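Local atomic coordinates of uncharacterized protein Atu2773 (PDB entry 2QV5), a protein that is of unknown function but belongs to the divergent polysaccharide deacetylase family, so it may act on, or descend from enzymes that act on, carbohydrate substrates. Residues D184-D188 / K199-L203; E204-R208 / G236-E240. All blocks are in the same frame, centred on the assembly; numbering follows the deposited sequence. Where two conformers were deposited one is given.

Contact 1: D184-D188 / K199-L203; sequences DVLLD and KLDDL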
loop_
_atom_site.group_PDB
_atom_site.type_symbol
_atom_site.label_atom_id
_atom_site.label_comp_id
_atom_site.label_asym_id
_atom_site.label_seq_id
_atom_site.Cartn_x
_atom_site.Cartn_y
_atom_site.Cartn_z
ATOM N N ASP A 184 -8.288 -5.418 -5.011
ATOM C CA ASP A 184 -9.188 -6.386 -5.636
ATOM C C ASP A 184 -8.725 -7.829 -5.441
ATOM O O ASP A 184 -9.549 -8.737 -5.309
ATOM C CB ASP A 184 -9.294 -6.101 -7.134
ATOM C CG ASP A 184 -9.910 -4.741 -7.436
ATOM O OD1 ASP A 184 -11.153 -4.658 -7.528
ATOM O OD2 ASP A 184 -9.147 -3.757 -7.598
ATOM N N VAL A 185 -7.409 -8.053 -5.458
ATOM C CA VAL A 185 -6.860 -9.413 -5.412
ATOM C C VAL A 185 -5.641 -9.468 -4.489
ATOM O O VAL A 185 -4.755 -8.623 -4.595
ATOM C CB VAL A 185 -6.422 -9.899 -6.842
ATOM C CG1 VAL A 185 -5.983 -11.370 -6.830
ATOM C CG2 VAL A 185 -7.529 -9.691 -7.861
ATOM N N LEU A 186 -5.618 -10.446 -3.578
ATOM C CA LEU A 186 -4.397 -10.835 -2.882
ATOM C C LEU A 186 -3.668 -11.875 -3.740
ATOM O O LEU A 186 -4.167 -12.982 -3.964
ATOM C CB LEU A 186 -4.689 -11.379 -1.483
ATOM C CG LEU A 186 -3.551 -12.084 -0.719
ATOM C CD1 LEU A 186 -2.402 -11.142 -0.357
ATOM C CD2 LEU A 186 -4.092 -12.787 0.528
ATOM N N LEU A 187 -2.489 -11.513 -4.227
ATOM C CA LEU A 187 -1.800 -12.342 -5.221
ATOM C C LEU A 187 -1.066 -13.548 -4.644
ATOM O O LEU A 187 -0.918 -14.559 -5.325
ATOM C CB LEU A 187 -0.838 -11.502 -6.068
ATOM C CG LEU A 187 -1.416 -10.290 -6.801
ATOM C CD1 LEU A 187 -0.272 -9.417 -7.309
ATOM C CD2 LEU A 187 -2.351 -10.687 -7.952
ATOM N N ASP A 188 -0.617 -13.443 -3.395
ATOM C CA ASP A 188 0.211 -14.490 -2.796
ATOM C C ASP A 188 -0.245 -14.999 -1.415
ATOM O O ASP A 188 0.578 -15.163 -0.513
ATOM C CB ASP A 188 1.672 -14.026 -2.742
ATOM C CG ASP A 188 1.853 -12.737 -1.932
ATOM O OD1 ASP A 188 0.864 -12.223 -1.362
ATOM O OD2 ASP A 188 2.991 -12.243 -1.850
ATOM N N LYS A 199 -3.740 -16.027 -9.665
ATOM C CA LYS A 199 -4.225 -14.793 -9.052
ATOM C C LYS A 199 -3.964 -13.575 -9.940
ATOM O O LYS A 199 -4.771 -12.648 -9.988
ATOM C CB LYS A 199 -3.620 -14.600 -7.657
ATOM C CG LYS A 199 -4.331 -15.375 -6.535
ATOM C CD LYS A 199 -5.839 -15.184 -6.676
ATOM C CE LYS A 199 -6.598 -15.414 -5.404
ATOM N NZ LYS A 199 -7.975 -14.858 -5.568
ATOM N N LEU A 200 -2.830 -13.587 -10.629
ATOM C CA LEU A 200 -2.512 -12.572 -11.640
ATOM C C LEU A 200 -3.452 -12.643 -12.841
ATOM O O LEU A 200 -3.744 -11.613 -13.458
ATOM C CB LEU A 200 -1.065 -12.700 -12.093
ATOM C CG LEU A 200 0.008 -12.192 -11.127
ATOM C CD1 LEU A 200 1.326 -12.843 -11.475
ATOM C CD2 LEU A 200 0.117 -10.663 -11.150
ATOM N N ASP A 201 -3.930 -13.846 -13.165
ATOM C CA ASP A 201 -5.032 -13.994 -14.141
ATOM C C ASP A 201 -6.347 -13.407 -13.616
ATOM O O ASP A 201 -7.072 -12.752 -14.372
ATOM C CB ASP A 201 -5.266 -15.462 -14.531
ATOM C CG ASP A 201 -4.158 -16.031 -15.396
ATOM O OD1 ASP A 201 -3.568 -15.291 -16.214
ATOM O OD2 ASP A 201 -3.892 -17.244 -15.266
ATOM N N ASP A 202 -6.657 -13.658 -12.340
ATOM C CA ASP A 202 -7.836 -13.064 -11.683
ATOM C C ASP A 202 -7.763 -11.539 -11.776
ATOM O O ASP A 202 -8.723 -10.887 -12.182
ATOM C CB ASP A 202 -7.946 -13.510 -10.215
ATOM C CG ASP A 202 -8.446 -14.941 -10.064
ATOM O OD1 ASP A 202 -8.863 -15.549 -11.075
ATOM O OD2 ASP A 202 -8.437 -15.462 -8.926
ATOM N N LEU A 203 -6.592 -10.988 -11.468
ATOM C CA LEU A 203 -6.360 -9.546 -11.526
ATOM C C LEU A 203 -6.618 -8.971 -12.914
ATOM O O LEU A 203 -7.279 -7.931 -13.062
ATOM C CB LEU A 203 -4.928 -9.209 -11.082
ATOM C CG LEU A 203 -4.568 -7.724 -10.880
ATOM C CD1 LEU A 203 -5.430 -7.104 -9.783
ATOM C CD2 LEU A 203 -3.087 -7.596 -10.536
HETATM O O HOH W 1 -7.789 -12.498 -3.294
#
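A single water molecule links L186 to K199: the backbone N of L186 donates to it over 3.0 Å, and K199 NZ reaches it by a weaker bond. The ammonium group is shared, since NZ also forms a long, weak salt bridge with OD2 of D202, one helical turn further on; the other oxygen of that carboxylate, OD1, pairs with R205. No direct hydrogen bond joins 184-188 to 199-203, and the polar link through water lies beside a contact that is otherwise apolar.

The lysine reaches the water by bending at chi2 (-46°), which lays its methylenes along the strand end. K199 CG comes within 3.5 Å of L186 O, and CD meets V185 CG1 at 3.8 Å. Branching at CB lets V185 serve two helical residues at once. Its CG1, anti to the backbone N (chi1 -174°), approaches K199 O at 3.6 Å, an oxygen already engaged by L203 N within the helix, while CG2 packs on L203 CD1 at 3.8 Å. Further along, L187 CD2 touches two leucines of the helix, 4.0 Å from L200 CD2 and 4.1 Å from L203 CD2; the side chains of L187 and L200 cross at about a right angle.

I34 of strand 30-39 also touches L187 and L203, and W230 of helix 221-233 touches L200. Helix 193-210 thus packs against the end of the strand that precedes it, as expected in the beta-alpha-beta unit formed by strand 180-186, helix 193-210 and strand 212-218 of the parallel sheet.

Contact 2: E204-R208 / G236-E240; sequences ERIAR and GRGIE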
loop_
_atom_site.group_PDB
_atom_site.type_symbol
_atom_site.label_atom_id
_atom_site.label_comp_id
_atom_site.label_asym_id
_atom_site.label_seq_id
_atom_site.Cartn_x
_atom_site.Cartn_y
_atom_site.Cartn_z
ATOM N N GLU A 204 -6.111 -9.662 -13.925
ATOM C CA GLU A 204 -6.285 -9.221 -15.295
ATOM C C GLU A 204 -7.774 -9.248 -15.673
ATOM O O GLU A 204 -8.281 -8.284 -16.230
ATOM C CB GLU A 204 -5.451 -10.080 -16.245
ATOM C CG GLU A 204 -5.753 -9.793 -17.699
ATOM C CD GLU A 204 -4.838 -10.516 -18.659
ATOM O OE1 GLU A 204 -3.836 -11.124 -18.220
ATOM O OE2 GLU A 204 -5.126 -10.462 -19.869
ATOM N N ARG A 205 -8.460 -10.338 -15.335
ATOM C CA ARG A 205 -9.894 -10.479 -15.601
ATOM C C ARG A 205 -10.731 -9.350 -14.980
ATOM O O ARG A 205 -11.568 -8.743 -15.660
ATOM C CB ARG A 205 -10.392 -11.852 -15.119
ATOM C CG ARG A 205 -11.911 -12.034 -15.235
ATOM C CD ARG A 205 -12.434 -13.398 -14.749
ATOM N NE ARG A 205 -11.784 -13.938 -13.546
ATOM C CZ ARG A 205 -12.053 -13.584 -12.289
ATOM N NH1 ARG A 205 -12.953 -12.649 -12.008
ATOM N NH2 ARG A 205 -11.398 -14.166 -11.299
ATOM N N ILE A 206 -10.498 -9.078 -13.694
ATOM C CA ILE A 206 -11.182 -7.996 -12.968
ATOM C C ILE A 206 -10.842 -6.609 -13.547
ATOM O O ILE A 206 -11.732 -5.789 -13.751
ATOM C CB ILE A 206 -10.874 -8.056 -11.440
ATOM C CG1 ILE A 206 -11.369 -9.385 -10.862
ATOM C CG2 ILE A 206 -11.513 -6.868 -10.681
ATOM C CD1 ILE A 206 -10.816 -9.714 -9.499
ATOM N N ALA A 207 -9.558 -6.368 -13.813
ATOM C CA ALA A 207 -9.111 -5.144 -14.477
ATOM C C ALA A 207 -9.769 -4.934 -15.835
ATOM O O ALA A 207 -10.198 -3.835 -16.128
ATOM C CB ALA A 207 -7.603 -5.147 -14.640
ATOM N N ARG A 208 -9.845 -5.980 -16.661
ATOM C CA ARG A 208 -10.415 -5.823 -17.999
ATOM C C ARG A 208 -11.897 -5.457 -17.924
ATOM O O ARG A 208 -12.350 -4.557 -18.638
ATOM C CB ARG A 208 -10.187 -7.064 -18.873
ATOM C CG ARG A 208 -10.514 -6.822 -20.340
ATOM C CD ARG A 208 -9.982 -7.909 -21.258
ATOM N NE ARG A 208 -8.539 -7.792 -21.448
ATOM C CZ ARG A 208 -7.647 -8.682 -21.027
ATOM N NH1 ARG A 208 -8.044 -9.783 -20.403
ATOM N NH2 ARG A 208 -6.355 -8.480 -21.256
ATOM N N GLY A 236 1.769 -6.144 -23.735
ATOM C CA GLY A 236 1.411 -6.905 -24.933
ATOM C C GLY A 236 -0.048 -7.322 -24.998
ATOM O O GLY A 236 -0.537 -7.717 -26.061
ATOM N N ARG A 237 -0.738 -7.227 -23.858
ATOM C CA ARG A 237 -2.169 -7.511 -23.770
ATOM C C ARG A 237 -3.022 -6.272 -23.440
ATOM O O ARG A 237 -4.094 -6.392 -22.867
ATOM C CB ARG A 237 -2.420 -8.657 -22.782
ATOM C CG ARG A 237 -1.797 -9.975 -23.230
ATOM C CD ARG A 237 -2.159 -11.147 -22.317
ATOM N NE ARG A 237 -2.059 -10.810 -20.898
ATOM C CZ ARG A 237 -0.926 -10.782 -20.201
ATOM N NH1 ARG A 237 0.235 -11.067 -20.778
ATOM N NH2 ARG A 237 -0.954 -10.464 -18.914
ATOM N N GLY A 238 -2.553 -5.090 -23.832
ATOM C CA GLY A 238 -3.302 -3.837 -23.608
ATOM C C GLY A 238 -3.481 -3.383 -22.162
ATOM O O GLY A 238 -4.426 -2.649 -21.852
ATOM N N ILE A 239 -2.580 -3.808 -21.279
ATOM C CA ILE A 239 -2.641 -3.436 -19.858
ATOM C C ILE A 239 -1.495 -2.492 -19.523
ATOM O O ILE A 239 -0.335 -2.834 -19.746
ATOM C CB ILE A 239 -2.569 -4.679 -18.940
ATOM C CG1 ILE A 239 -3.828 -5.541 -19.107
ATOM C CG2 ILE A 239 -2.405 -4.284 -17.465
ATOM C CD1 ILE A 239 -3.597 -6.991 -18.815
ATOM N N GLU A 240 -1.825 -1.308 -19.016
ATOM C CA GLU A 240 -0.820 -0.410 -18.461
ATOM C C GLU A 240 -0.723 -0.595 -16.941
ATOM O O GLU A 240 -1.723 -0.471 -16.228
ATOM C CB GLU A 240 -1.117 1.054 -18.820
ATOM C CG GLU A 240 -0.031 2.036 -18.320
ATOM C CD GLU A 240 -0.106 3.433 -18.925
ATOM O OE1 GLU A 240 -1.056 3.719 -19.686
ATOM O OE2 GLU A 240 0.812 4.248 -18.650
#
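With chi1 at 172° and chi2 at 174°, E204 extends straight from its helix and presents its carboxylate to R237, whose own chain turns at chi3 (-44°) to bring NE and NH2 alongside it. The two side chains cross at about a right angle. R237 NH2 donates to E204 OE1 over 3.0 Å, approaching from above the carboxylate plane, and NE adds weak bonds to OE1 and OE2. The salt bridge is therefore a skewed pairing in which NE is divided between the two oxygens while NH2 serves OE1 alone.

The second oxygen is also approached from within the helix. In the conformer described, one of two, R208 NH2 lies 2.7 Å from E204 OE2, meeting it on the anti side but tilted out of the carboxylate plane, with the oxygen nearly in the guanidinium plane; NH1 adds a weak bond at 3.0 Å. A long, weak bond from R208 NH2 to R237 O, at the guanidinium edge, at most supplements the network. Accepting from both arginines, E204 probably balances part of their positive charge.

Beside the charged groups, I239 CD1 packs 3.7 Å from E204 CG, placing a methyl group against the aliphatic part of the glutamate. I239 itself sits on T30 and V32 of strand 30-39, whereas W230 of helix 221-233 touches both E204 and R237. The three charged residues form a salt-bridge network at the periphery of the parallel alpha/beta fold, joining helix 193-210 to the loop that leads into strand 239-241, which pairs in parallel with strand 30-39.

Overall arrangement
Taken together, contacts 1 and 2 illustrate how one helix can change its chemistry along its length. Both draw on consecutive turns of helix 193-210 and reach the same parallel sheet, with centres about 12 Å apart. Contact 1 is the larger and more buried, relying on aliphatic side chains with a polar fringe; contact 2 lies farther from the chain's centre, where charged groups dominate and I239 supplies an apolar contact to the glutamate chain. I206, in the helix segment of contact 2, packs CD1 on V185 CG2 of contact 1 at 3.7 Å. Both contacts also have neighbours in strand 30-39 and in W230.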